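Local coordinates for protein PEPTIDE N-myristoyltransferase (Saccharomyces cerevisiae, PDB 1IIC) that catalyses the transfer of myristate from myristoyl-CoA to the N-terminal glycine of peptide and protein substrates, at residues A[185-190]-A[363-368]; A[193-198]-A[310-315]; A[221-226]-A[352-357]; A[244-249]-A[319-324]. One frame throughout, in Å; residues are numbered along the deposited sequence.

Interaction 1. Residues A[185-190]-A[363-368]; sequences RYTHRP and FNALTS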
loop_
_atom_site.group_PDB
_atom_site.type_symbol
_atom_site.label_atom_id
_atom_site.label_comp_id
_atom_site.label_asym_id
_atom_site.label_seq_id
_atom_site.Cartn_x
_atom_site.Cartn_y
_atom_site.Cartn_z
ATOM N N ARG A 185 4.736 11.162 2.042
ATOM C CA ARG A 185 6.062 11.014 1.474
ATOM C C ARG A 185 6.591 9.631 1.815
ATOM O O ARG A 185 6.236 9.068 2.851
ATOM C CB ARG A 185 7.002 12.077 2.037
ATOM C CG ARG A 185 8.355 12.121 1.354
ATOM C CD ARG A 185 9.219 13.227 1.925
ATOM N NE ARG A 185 10.448 13.393 1.161
ATOM C CZ ARG A 185 11.335 14.362 1.372
ATOM N NH1 ARG A 185 11.132 15.257 2.332
ATOM N NH2 ARG A 185 12.417 14.440 0.611
ATOM N N TYR A 186 7.408 9.076 0.922
ATOM C CA TYR A 186 8.026 7.776 1.150
ATOM C C TYR A 186 9.324 8.014 1.903
ATOM O O TYR A 186 9.972 9.051 1.714
ATOM C CB TYR A 186 8.411 7.082 -0.163
ATOM C CG TYR A 186 7.275 6.603 -1.023
ATOM C CD1 TYR A 186 6.846 7.349 -2.117
ATOM C CD2 TYR A 186 6.658 5.378 -0.772
ATOM C CE1 TYR A 186 5.831 6.886 -2.955
ATOM C CE2 TYR A 186 5.648 4.904 -1.595
ATOM C CZ TYR A 186 5.239 5.661 -2.690
ATOM O OH TYR A 186 4.256 5.186 -3.532
ATOM N N THR A 187 9.695 7.055 2.745
ATOM C CA THR A 187 10.949 7.109 3.491
ATOM C C THR A 187 11.554 5.709 3.397
ATOM O O THR A 187 10.832 4.739 3.187
ATOM C CB THR A 187 10.740 7.492 4.965
ATOM O OG1 THR A 187 9.999 6.472 5.631
ATOM C CG2 THR A 187 10.006 8.808 5.056
ATOM N N HIS A 188 12.872 5.606 3.531
ATOM C CA HIS A 188 13.553 4.314 3.415
ATOM C C HIS A 188 14.573 4.111 4.522
ATOM O O HIS A 188 15.477 4.940 4.704
ATOM C CB HIS A 188 14.274 4.225 2.063
ATOM C CG HIS A 188 13.438 4.676 0.907
ATOM N ND1 HIS A 188 12.430 3.902 0.372
ATOM C CD2 HIS A 188 13.402 5.857 0.244
ATOM C CE1 HIS A 188 11.803 4.591 -0.568
ATOM N NE2 HIS A 188 12.372 5.779 -0.665
ATOM N N ARG A 189 14.429 3.007 5.250
ATOM C CA ARG A 189 15.347 2.670 6.327
ATOM C C ARG A 189 16.315 1.614 5.808
ATOM O O ARG A 189 15.924 0.473 5.558
ATOM C CB ARG A 189 14.590 2.100 7.528
ATOM C CG ARG A 189 15.268 2.322 8.879
ATOM C CD ARG A 189 16.604 1.617 9.023
ATOM N NE ARG A 189 17.151 1.830 10.366
ATOM C CZ ARG A 189 18.324 1.365 10.794
ATOM N NH1 ARG A 189 19.099 0.644 9.996
ATOM N NH2 ARG A 189 18.728 1.629 12.029
ATOM N N PRO A 190 17.587 1.986 5.628
ATOM C CA PRO A 190 18.616 1.060 5.135
ATOM C C PRO A 190 18.858 -0.041 6.156
ATOM O O PRO A 190 19.187 0.238 7.305
ATOM C CB PRO A 190 19.851 1.953 4.979
ATOM C CG PRO A 190 19.270 3.338 4.818
ATOM C CD PRO A 190 18.139 3.336 5.812
ATOM N N PHE A 363 13.924 -0.884 4.336
ATOM C CA PHE A 363 12.581 -0.919 4.918
ATOM C C PHE A 363 11.828 0.351 4.478
ATOM O O PHE A 363 12.291 1.466 4.695
ATOM C CB PHE A 363 12.741 -1.002 6.441
ATOM C CG PHE A 363 11.545 -1.545 7.174
ATOM C CD1 PHE A 363 10.753 -2.548 6.627
ATOM C CD2 PHE A 363 11.248 -1.087 8.451
ATOM C CE1 PHE A 363 9.677 -3.086 7.345
ATOM C CE2 PHE A 363 10.180 -1.615 9.175
ATOM C CZ PHE A 363 9.392 -2.616 8.622
ATOM N N ASN A 364 10.673 0.174 3.848
ATOM C CA ASN A 364 9.905 1.302 3.348
ATOM C C ASN A 364 8.731 1.685 4.215
ATOM O O ASN A 364 8.017 0.832 4.729
ATOM C CB ASN A 364 9.385 0.998 1.946
ATOM C CG ASN A 364 10.480 0.978 0.903
ATOM O OD1 ASN A 364 10.302 0.421 -0.177
ATOM N ND2 ASN A 364 11.614 1.599 1.211
ATOM N N ALA A 365 8.511 2.981 4.361
ATOM C CA ALA A 365 7.388 3.450 5.153
ATOM C C ALA A 365 6.990 4.834 4.707
ATOM O O ALA A 365 7.837 5.650 4.330
ATOM C CB ALA A 365 7.745 3.460 6.633
ATOM N N LEU A 366 5.688 5.080 4.740
ATOM C CA LEU A 366 5.130 6.365 4.373
ATOM C C LEU A 366 4.958 7.182 5.644
ATOM O O LEU A 366 5.143 6.666 6.749
ATOM C CB LEU A 366 3.778 6.158 3.694
ATOM C CG LEU A 366 3.790 5.557 2.285
ATOM C CD1 LEU A 366 2.446 4.878 1.995
ATOM C CD2 LEU A 366 4.071 6.662 1.263
ATOM N N THR A 367 4.622 8.458 5.484
ATOM C CA THR A 367 4.399 9.346 6.617
ATOM C C THR A 367 2.927 9.297 7.040
ATOM O O THR A 367 2.422 10.220 7.668
ATOM C CB THR A 367 4.745 10.798 6.260
ATOM O OG1 THR A 367 3.963 11.200 5.125
ATOM C CG2 THR A 367 6.231 10.942 5.942
ATOM N N SER A 368 2.234 8.223 6.683
ATOM C CA SER A 368 0.830 8.076 7.050
ATOM C C SER A 368 0.726 7.596 8.498
ATOM O O SER A 368 1.745 7.442 9.170
ATOM C CB SER A 368 0.167 7.065 6.126
ATOM O OG SER A 368 0.932 5.869 6.073
#

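Interaction 2. Residues A[193-198]-A[310-315]; sequences WKKLYE and KDLGIG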
loop_
_atom_site.group_PDB
_atom_site.type_symbol
_atom_site.label_atom_id
_atom_site.label_comp_id
_atom_site.label_asym_id
_atom_site.label_seq_id
_atom_site.Cartn_x
_atom_site.Cartn_y
_atom_site.Cartn_z
ATOM N N TRP A 193 22.970 -1.555 4.304
ATOM C CA TRP A 193 23.583 -0.422 3.609
ATOM C C TRP A 193 24.562 -0.789 2.511
ATOM O O TRP A 193 24.390 -0.380 1.363
ATOM C CB TRP A 193 24.303 0.522 4.575
ATOM C CG TRP A 193 24.678 1.816 3.892
ATOM C CD1 TRP A 193 23.888 2.921 3.751
ATOM C CD2 TRP A 193 25.886 2.097 3.166
ATOM N NE1 TRP A 193 24.521 3.866 2.984
ATOM C CE2 TRP A 193 25.749 3.388 2.611
ATOM C CE3 TRP A 193 27.068 1.379 2.927
ATOM C CZ2 TRP A 193 26.752 3.985 1.833
ATOM C CZ3 TRP A 193 28.070 1.975 2.148
ATOM C CH2 TRP A 193 27.902 3.264 1.614
ATOM N N LYS A 194 25.597 -1.543 2.860
ATOM C CA LYS A 194 26.613 -1.918 1.886
ATOM C C LYS A 194 26.028 -2.399 0.562
ATOM O O LYS A 194 26.466 -1.970 -0.495
ATOM C CB LYS A 194 27.549 -2.974 2.473
ATOM C CG LYS A 194 28.813 -3.179 1.649
ATOM C CD LYS A 194 29.791 -4.132 2.330
ATOM C CE LYS A 194 31.057 -4.295 1.503
ATOM N NZ LYS A 194 31.739 -2.987 1.288
ATOM N N LYS A 195 25.032 -3.279 0.615
ATOM C CA LYS A 195 24.408 -3.786 -0.608
ATOM C C LYS A 195 23.577 -2.725 -1.325
ATOM O O LYS A 195 23.579 -2.666 -2.552
ATOM C CB LYS A 195 23.525 -4.998 -0.301
ATOM C CG LYS A 195 22.737 -5.529 -1.493
ATOM C CD LYS A 195 21.871 -6.722 -1.097
ATOM C CE LYS A 195 21.076 -7.260 -2.270
ATOM N NZ LYS A 195 20.198 -8.433 -1.905
ATOM N N LEU A 196 22.848 -1.904 -0.575
ATOM C CA LEU A 196 22.042 -0.852 -1.195
ATOM C C LEU A 196 22.954 0.074 -1.995
ATOM O O LEU A 196 22.623 0.498 -3.105
ATOM C CB LEU A 196 21.307 -0.027 -0.131
ATOM C CG LEU A 196 20.120 -0.699 0.563
ATOM C CD1 LEU A 196 19.592 0.207 1.677
ATOM C CD2 LEU A 196 19.021 -0.979 -0.464
ATOM N N TYR A 197 24.109 0.384 -1.419
ATOM C CA TYR A 197 25.059 1.264 -2.073
ATOM C C TYR A 197 25.618 0.632 -3.344
ATOM O O TYR A 197 25.651 1.269 -4.396
ATOM C CB TYR A 197 26.197 1.599 -1.123
ATOM C CG TYR A 197 27.210 2.549 -1.711
ATOM C CD1 TYR A 197 26.825 3.792 -2.189
ATOM C CD2 TYR A 197 28.559 2.207 -1.772
ATOM C CE1 TYR A 197 27.765 4.680 -2.720
ATOM C CE2 TYR A 197 29.503 3.086 -2.296
ATOM C CZ TYR A 197 29.102 4.318 -2.766
ATOM O OH TYR A 197 30.052 5.177 -3.279
ATOM N N GLU A 198 26.052 -0.620 -3.248
ATOM C CA GLU A 198 26.603 -1.313 -4.400
ATOM C C GLU A 198 25.615 -1.518 -5.554
ATOM O O GLU A 198 26.032 -1.622 -6.708
ATOM C CB GLU A 198 27.212 -2.645 -3.960
ATOM C CG GLU A 198 28.676 -2.503 -3.538
ATOM C CD GLU A 198 29.225 -3.717 -2.805
ATOM O OE1 GLU A 198 28.965 -4.859 -3.240
ATOM O OE2 GLU A 198 29.932 -3.524 -1.794
ATOM N N LYS A 310 21.576 -10.089 -7.685
ATOM C CA LYS A 310 20.562 -10.151 -8.732
ATOM C C LYS A 310 19.162 -9.956 -8.161
ATOM O O LYS A 310 18.176 -10.009 -8.894
ATOM C CB LYS A 310 20.633 -11.476 -9.493
ATOM C CG LYS A 310 21.928 -11.660 -10.277
ATOM C CD LYS A 310 21.774 -12.701 -11.383
ATOM C CE LYS A 310 21.149 -13.994 -10.864
ATOM N NZ LYS A 310 21.821 -14.492 -9.627
ATOM N N ASP A 311 19.093 -9.716 -6.853
ATOM C CA ASP A 311 17.826 -9.508 -6.153
ATOM C C ASP A 311 18.019 -8.558 -4.982
ATOM O O ASP A 311 19.077 -8.543 -4.359
ATOM C CB ASP A 311 17.282 -10.843 -5.643
ATOM C CG ASP A 311 16.810 -11.743 -6.770
ATOM O OD1 ASP A 311 15.736 -11.462 -7.346
ATOM O OD2 ASP A 311 17.518 -12.721 -7.092
ATOM N N LEU A 312 16.990 -7.770 -4.685
ATOM C CA LEU A 312 17.036 -6.817 -3.582
ATOM C C LEU A 312 15.795 -6.981 -2.714
ATOM O O LEU A 312 14.677 -6.846 -3.207
ATOM C CB LEU A 312 17.082 -5.387 -4.123
ATOM C CG LEU A 312 17.170 -4.255 -3.098
ATOM C CD1 LEU A 312 18.467 -4.366 -2.310
ATOM C CD2 LEU A 312 17.110 -2.921 -3.825
ATOM N N GLY A 313 16.002 -7.272 -1.432
ATOM C CA GLY A 313 14.897 -7.452 -0.508
ATOM C C GLY A 313 14.292 -6.131 -0.082
ATOM O O GLY A 313 14.991 -5.212 0.347
ATOM N N ILE A 314 12.980 -6.018 -0.202
ATOM C CA ILE A 314 12.315 -4.781 0.165
ATOM C C ILE A 314 11.122 -5.056 1.065
ATOM O O ILE A 314 10.152 -5.701 0.654
ATOM C CB ILE A 314 11.851 -4.024 -1.094
ATOM C CG1 ILE A 314 13.050 -3.808 -2.026
ATOM C CG2 ILE A 314 11.253 -2.694 -0.700
ATOM C CD1 ILE A 314 12.705 -3.229 -3.377
ATOM N N GLY A 315 11.213 -4.584 2.304
ATOM C CA GLY A 315 10.127 -4.774 3.241
ATOM C C GLY A 315 9.348 -3.482 3.315
ATOM O O GLY A 315 9.951 -2.412 3.274
#

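Interaction 3. Residues A[221-226]-A[352-357]; sequences AKTKTA and CILAKN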
loop_
_atom_site.group_PDB
_atom_site.type_symbol
_atom_site.label_atom_id
_atom_site.label_comp_id
_atom_site.label_asym_id
_atom_site.label_seq_id
_atom_site.Cartn_x
_atom_site.Cartn_y
_atom_site.Cartn_z
ATOM N N ALA A 221 20.907 -7.880 16.414
ATOM C CA ALA A 221 20.471 -9.137 15.821
ATOM C C ALA A 221 19.136 -9.645 16.382
ATOM O O ALA A 221 18.380 -10.311 15.678
ATOM C CB ALA A 221 21.563 -10.207 16.019
ATOM N N LYS A 222 18.842 -9.329 17.638
ATOM C CA LYS A 222 17.602 -9.799 18.262
ATOM C C LYS A 222 16.647 -8.666 18.669
ATOM O O LYS A 222 17.073 -7.547 18.939
ATOM C CB LYS A 222 17.947 -10.651 19.492
ATOM C CG LYS A 222 18.751 -11.910 19.171
ATOM C CD LYS A 222 17.907 -12.904 18.377
ATOM C CE LYS A 222 18.719 -14.113 17.930
ATOM N NZ LYS A 222 17.829 -15.179 17.377
ATOM N N THR A 223 15.354 -8.962 18.713
ATOM C CA THR A 223 14.372 -7.945 19.090
ATOM C C THR A 223 14.479 -7.628 20.575
ATOM O O THR A 223 15.110 -8.373 21.318
ATOM C CB THR A 223 12.945 -8.400 18.765
ATOM O OG1 THR A 223 12.691 -9.674 19.378
ATOM C CG2 THR A 223 12.770 -8.492 17.259
ATOM N N LYS A 224 13.858 -6.531 21.010
ATOM C CA LYS A 224 13.951 -6.130 22.414
ATOM C C LYS A 224 12.646 -6.067 23.197
ATOM O O LYS A 224 12.661 -6.072 24.420
ATOM C CB LYS A 224 14.664 -4.775 22.512
ATOM C CG LYS A 224 15.971 -4.729 21.738
ATOM C CD LYS A 224 16.868 -3.587 22.185
ATOM C CE LYS A 224 18.182 -3.603 21.403
ATOM N NZ LYS A 224 18.845 -4.944 21.415
ATOM N N THR A 225 11.517 -6.005 22.508
ATOM C CA THR A 225 10.238 -5.923 23.198
ATOM C C THR A 225 9.818 -7.262 23.796
ATOM O O THR A 225 9.684 -8.262 23.086
ATOM C CB THR A 225 9.140 -5.423 22.248
ATOM O OG1 THR A 225 9.627 -4.281 21.527
ATOM C CG2 THR A 225 7.897 -5.022 23.032
ATOM N N ALA A 226 9.616 -7.271 25.106
ATOM C CA ALA A 226 9.217 -8.475 25.822
ATOM C C ALA A 226 7.801 -8.871 25.439
ATOM O O ALA A 226 6.928 -8.016 25.327
ATOM C CB ALA A 226 9.304 -8.229 27.326
ATOM N N CYS A 352 12.298 -3.424 12.254
ATOM C CA CYS A 352 13.453 -3.315 11.367
ATOM C C CYS A 352 14.387 -4.494 11.584
ATOM O O CYS A 352 15.030 -4.985 10.643
ATOM C CB CYS A 352 14.219 -2.012 11.620
ATOM S SG CYS A 352 13.345 -0.514 11.160
ATOM N N ILE A 353 14.471 -4.935 12.836
ATOM C CA ILE A 353 15.315 -6.068 13.191
ATOM C C ILE A 353 14.736 -7.330 12.569
ATOM O O ILE A 353 15.468 -8.156 12.016
ATOM C CB ILE A 353 15.406 -6.230 14.724
ATOM C CG1 ILE A 353 16.283 -5.117 15.298
ATOM C CG2 ILE A 353 15.979 -7.597 15.086
ATOM C CD1 ILE A 353 16.195 -4.979 16.815
ATOM N N LEU A 354 13.419 -7.480 12.651
ATOM C CA LEU A 354 12.773 -8.651 12.074
ATOM C C LEU A 354 12.830 -8.641 10.546
ATOM O O LEU A 354 13.002 -9.687 9.926
ATOM C CB LEU A 354 11.324 -8.736 12.551
ATOM C CG LEU A 354 11.227 -9.108 14.022
ATOM C CD1 LEU A 354 9.903 -8.650 14.617
ATOM C CD2 LEU A 354 11.398 -10.621 14.137
ATOM N N ALA A 355 12.688 -7.464 9.940
ATOM C CA ALA A 355 12.741 -7.357 8.477
ATOM C C ALA A 355 14.152 -7.640 7.983
ATOM O O ALA A 355 14.342 -8.319 6.972
ATOM C CB ALA A 355 12.310 -5.966 8.034
ATOM N N LYS A 356 15.150 -7.124 8.695
ATOM C CA LYS A 356 16.521 -7.368 8.282
ATOM C C LYS A 356 16.854 -8.850 8.430
ATOM O O LYS A 356 17.477 -9.438 7.542
ATOM C CB LYS A 356 17.524 -6.553 9.094
ATOM C CG LYS A 356 18.949 -6.883 8.660
ATOM C CD LYS A 356 20.004 -6.094 9.378
ATOM C CE LYS A 356 21.375 -6.531 8.874
ATOM N NZ LYS A 356 21.408 -6.507 7.379
ATOM N N ASN A 357 16.438 -9.447 9.549
ATOM C CA ASN A 357 16.688 -10.864 9.782
ATOM C C ASN A 357 15.929 -11.705 8.763
ATOM O O ASN A 357 16.262 -12.866 8.541
ATOM C CB ASN A 357 16.265 -11.287 11.193
ATOM C CG ASN A 357 17.095 -10.638 12.272
ATOM O OD1 ASN A 357 18.158 -10.067 12.006
ATOM N ND2 ASN A 357 16.616 -10.722 13.509
#

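Interaction 4. Residues A[244-249]-A[319-324]; sequences KRYQSR and YYATDA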
loop_
_atom_site.group_PDB
_atom_site.type_symbol
_atom_site.label_atom_id
_atom_site.label_comp_id
_atom_site.label_asym_id
_atom_site.label_seq_id
_atom_site.Cartn_x
_atom_site.Cartn_y
_atom_site.Cartn_z
ATOM N N LYS A 244 -8.822 -2.277 15.453
ATOM C CA LYS A 244 -9.977 -1.429 15.183
ATOM C C LYS A 244 -10.013 -0.231 16.118
ATOM O O LYS A 244 -10.312 0.891 15.708
ATOM C CB LYS A 244 -11.270 -2.239 15.348
ATOM C CG LYS A 244 -12.530 -1.389 15.366
ATOM C CD LYS A 244 -13.798 -2.235 15.519
ATOM C CE LYS A 244 -15.043 -1.344 15.571
ATOM N NZ LYS A 244 -16.321 -2.120 15.649
ATOM N N ARG A 245 -9.714 -0.484 17.385
ATOM C CA ARG A 245 -9.728 0.557 18.390
ATOM C C ARG A 245 -8.693 1.627 18.051
ATOM O O ARG A 245 -9.012 2.819 17.986
ATOM C CB ARG A 245 -9.428 -0.055 19.758
ATOM C CG ARG A 245 -10.215 0.539 20.897
ATOM C CD ARG A 245 -9.857 1.991 21.141
ATOM N NE ARG A 245 -9.470 2.205 22.532
ATOM C CZ ARG A 245 -10.219 1.869 23.573
ATOM N NH1 ARG A 245 -11.404 1.302 23.377
ATOM N NH2 ARG A 245 -9.778 2.081 24.809
ATOM N N TYR A 246 -7.455 1.196 17.836
ATOM C CA TYR A 246 -6.375 2.122 17.504
ATOM C C TYR A 246 -6.692 2.913 16.224
ATOM O O TYR A 246 -6.616 4.138 16.222
ATOM C CB TYR A 246 -5.053 1.349 17.366
ATOM C CG TYR A 246 -3.898 2.197 16.896
ATOM C CD1 TYR A 246 -3.529 2.218 15.555
ATOM C CD2 TYR A 246 -3.230 3.044 17.773
ATOM C CE1 TYR A 246 -2.532 3.068 15.095
ATOM C CE2 TYR A 246 -2.236 3.899 17.324
ATOM C CZ TYR A 246 -1.894 3.908 15.980
ATOM O OH TYR A 246 -0.930 4.764 15.521
ATOM N N GLN A 247 -7.078 2.193 15.167
ATOM C CA GLN A 247 -7.438 2.737 13.846
ATOM C C GLN A 247 -8.514 3.802 13.825
ATOM O O GLN A 247 -8.537 4.652 12.923
ATOM C CB GLN A 247 -7.971 1.631 12.941
ATOM C CG GLN A 247 -6.993 1.026 12.005
ATOM C CD GLN A 247 -7.607 0.812 10.638
ATOM O OE1 GLN A 247 -8.742 0.341 10.508
ATOM N NE2 GLN A 247 -6.861 1.157 9.615
ATOM N N SER A 248 -9.446 3.706 14.771
ATOM C CA SER A 248 -10.563 4.632 14.848
ATOM C C SER A 248 -10.126 6.081 14.952
ATOM O O SER A 248 -10.928 6.981 14.745
ATOM C CB SER A 248 -11.463 4.284 16.040
ATOM O OG SER A 248 -10.782 4.497 17.267
ATOM N N ARG A 249 -8.853 6.310 15.265
ATOM C CA ARG A 249 -8.347 7.676 15.389
ATOM C C ARG A 249 -8.160 8.338 14.021
ATOM O O ARG A 249 -8.234 9.558 13.896
ATOM C CB ARG A 249 -7.007 7.679 16.125
ATOM C CG ARG A 249 -5.840 7.122 15.312
ATOM C CD ARG A 249 -4.601 7.043 16.189
ATOM N NE ARG A 249 -4.895 6.301 17.416
ATOM C CZ ARG A 249 -4.180 6.379 18.530
ATOM N NH1 ARG A 249 -3.120 7.170 18.587
ATOM N NH2 ARG A 249 -4.532 5.665 19.589
ATOM N N TYR A 319 0.375 -2.436 8.490
ATOM C CA TYR A 319 -0.539 -2.037 9.560
ATOM C C TYR A 319 0.010 -2.372 10.942
ATOM O O TYR A 319 0.793 -3.310 11.103
ATOM C CB TYR A 319 -1.903 -2.713 9.385
ATOM C CG TYR A 319 -2.766 -2.077 8.322
ATOM C CD1 TYR A 319 -3.354 -0.833 8.526
ATOM C CD2 TYR A 319 -2.996 -2.721 7.110
ATOM C CE1 TYR A 319 -4.145 -0.252 7.551
ATOM C CE2 TYR A 319 -3.788 -2.148 6.132
ATOM C CZ TYR A 319 -4.357 -0.918 6.357
ATOM O OH TYR A 319 -5.138 -0.351 5.378
ATOM N N TYR A 320 -0.409 -1.596 11.934
ATOM C CA TYR A 320 0.015 -1.805 13.309
ATOM C C TYR A 320 -0.977 -1.173 14.278
ATOM O O TYR A 320 -1.888 -0.446 13.872
ATOM C CB TYR A 320 1.416 -1.227 13.527
ATOM C CG TYR A 320 1.533 0.269 13.338
ATOM C CD1 TYR A 320 1.010 1.163 14.285
ATOM C CD2 TYR A 320 2.205 0.799 12.227
ATOM C CE1 TYR A 320 1.160 2.544 14.132
ATOM C CE2 TYR A 320 2.358 2.181 12.064
ATOM C CZ TYR A 320 1.833 3.047 13.021
ATOM O OH TYR A 320 1.982 4.414 12.864
ATOM N N ALA A 321 -0.796 -1.463 15.563
ATOM C CA ALA A 321 -1.668 -0.939 16.599
ATOM C C ALA A 321 -1.066 -1.214 17.972
ATOM O O ALA A 321 -0.341 -2.189 18.159
ATOM C CB ALA A 321 -3.044 -1.586 16.495
ATOM N N THR A 322 -1.380 -0.349 18.930
ATOM C CA THR A 322 -0.872 -0.484 20.289
ATOM C C THR A 322 -1.823 0.245 21.230
ATOM O O THR A 322 -2.536 1.143 20.804
ATOM C CB THR A 322 0.564 0.120 20.396
ATOM O OG1 THR A 322 1.055 -0.013 21.735
ATOM C CG2 THR A 322 0.565 1.582 19.993
ATOM N N ASP A 323 -1.852 -0.154 22.500
ATOM C CA ASP A 323 -2.721 0.500 23.480
ATOM C C ASP A 323 -1.950 1.528 24.308
ATOM O O ASP A 323 -2.478 2.071 25.278
ATOM C CB ASP A 323 -3.351 -0.529 24.428
ATOM C CG ASP A 323 -2.310 -1.348 25.200
ATOM O OD1 ASP A 323 -1.112 -0.975 25.227
ATOM O OD2 ASP A 323 -2.704 -2.378 25.793
ATOM N N ALA A 324 -0.709 1.799 23.910
ATOM C CA ALA A 324 0.149 2.741 24.627
ATOM C C ALA A 324 -0.500 4.063 25.038
ATOM O O ALA A 324 -0.109 4.644 26.049
ATOM C CB ALA A 324 1.411 3.021 23.813
#

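Interaction 1. Residues A[185-190]-A[363-368]
T187 and A365 form a hydrogen-bonded antiparallel pair in which one carbonyl takes two donors from the same residue. T187 N lies 2.8 Å from A365 O, nearly in line with the carbonyl bond, while T187 OG1 comes to 2.7 Å of that same A365 O from above the carbonyl plane. The hydroxyl gets there because chi1 is 65°, which sets OG1 between the backbone N and the carbonyl carbon, from where it donates a hydrogen bond to the neighbouring strand. On the other face, Y186 and L366 run side by side. L366 CD2 sits over the Y186 ring toward its rim, 3.5 Å from Y186 CD2, a CH-pi contact 24° off the ring normal. H188 and N364 also share this face; H188 ND1 and N364 ND2 lie too close, at an angle unfit for a bond, so that pair is doubtful. At the strand end R185 N donates to T367 OG1 (3.2 Å), a hydroxyl that also bonds G401 O. R189 N closes the opposite end on F363 O at 2.7 Å. Strand 381-392 flanks 182-190, strand 311-322 lies parallel beyond 362-366, and helix 334-357 covers the face carrying R189 and F363.

Interaction 2. Residues A[193-198]-A[310-315]
K195 NZ is gripped by two acceptors: the backbone D311 O, 2.7 Å away, and the carboxylate of D361, with which it forms a salt bridge. Its chain is extended throughout, with CG anti to the backbone N (chi1 175°) and every later torsion near 180°, which carries the ammonium from helix 193-198 across to the start of strand 311-322. The approach to D311 O is tilted 23° from the carbonyl plane. Short of the ammonium, the lysine methylene chain and L312 run antiparallel alongside one another, K195 CE lying 3.9 Å from L312 CD1. That same methyl also meets L196 CD2 at 3.9 Å, the two leucine side chains lying roughly perpendicular. L312 CD1 is therefore the shared apolar point of the contact, touched by both helix residues. D361 OD1, the oxygen that pairs with K195 NZ, also accepts a hydrogen bond from G313 N, which ties the carboxylate to the strand as well as to the lysine. The chemistry is thus a charge fixed beside a small leucine contact: the bridge to D361 would be expected to favour the protonated lysine, whose aliphatic part adds to the apolar surroundings of L312.

Interaction 3. Residues A[221-226]-A[352-357]
The beta-alpha-beta crossover that links the parallel strands 311-322 and 362-366 runs through helix 334-357, and the loop A221-A226 lies against the outer side of this helix near its C-terminal end. I353 points at the loop and carries much of the contact. Its two branches divide the work: CD1 comes to 3.4 Å of K222 O, while CG2, anti to the backbone N, reaches A221 O at 3.7 Å, so the isoleucine packs along loop backbone rather than loop side chains. T223 supplies the side-chain partner for the next helix residue. Its methyl, CG2, is turned to the helix and sits 3.6 Å from L354 CG, within 4.0 Å of both leucine methyls; the two side chains meet at a slant. Farther along the loop, D350, one turn back on the helix, accepts K224 N at one carboxylate oxygen and T225 OG1 at the other, so the loop is held by polar bonds at both ends of its apolar middle. The other end is N357, one helical turn after I353: its ND2 donates to A221 O over 2.8 Å, with an N-H...O angle of 155° and A221 O lying 17° out of the amide plane.

Interaction 4. Residues A[244-249]-A[319-324]
Y246 lays its ring against the strand backbone of Y320-T322. With CG anti to the backbone N (chi1 175°), the Y246 ring extends from the helix to the strand, bringing Y246 CB to 3.7 Å of A321 CB and one ring face over A321 CA, which lies 4.2 Å from the ring centroid in a CH-pi contact. At the far end Y246 OH approaches the edge of the Y320 ring, 3.4 Å from Y320 CE1. These two rings meet at a slant, with planes 45° apart. Y320 CG sits between its backbone N and carbonyl carbon (chi1 63°), which lifts the ring over its own backbone.

The second shell fixes the Y246 ring from behind. On the face opposite A321 lies the guanidinium of R249, with Y246 CE2 3.4 Å above its plane, over the centre. R249 is held there twice: its NE donates to Y246 O over 3.0 Å, and its NH2 forms a salt bridge with D325. Y246 O also takes R249 N, and the two donors come from opposite faces of its carbonyl plane. Y246 OH has a weak bond to D370 OD1, and Y320 OH a weak one to D370 N, so both phenols reach one loop residue. T322, which follows A321, hydrogen-bonds D292 OD2 through OG1. The whole is helix-on-sheet packing in the C-terminal half, where helix 236-247 covers a strand of a mixed sheet, consistent with the acetyltransferase-like fold of this family.

Interactions 1, 2 and 4 use strands of one mixed sheet, and interaction 3 involves helix 334-357, which packs on it. Interactions 1 and 2 join directly where strands 362-366 and 311-322 run parallel, N364 N lying 2.7 Å from G315 O in a probable hydrogen bond. Interaction 3 meets interaction 1 through the helix, C352 SG being 3.5 Å from F363 CD2. Interactions 2 and 4 use opposite ends of strand 311-322, their centres about 31 Å apart, whereas interaction 4 lies about 19 Å, centre to centre, from interaction 1 without touching it. In interaction 1 the Y186 side chain comes to about 8 Å of the bound myristoyl-CoA, too far for direct contact.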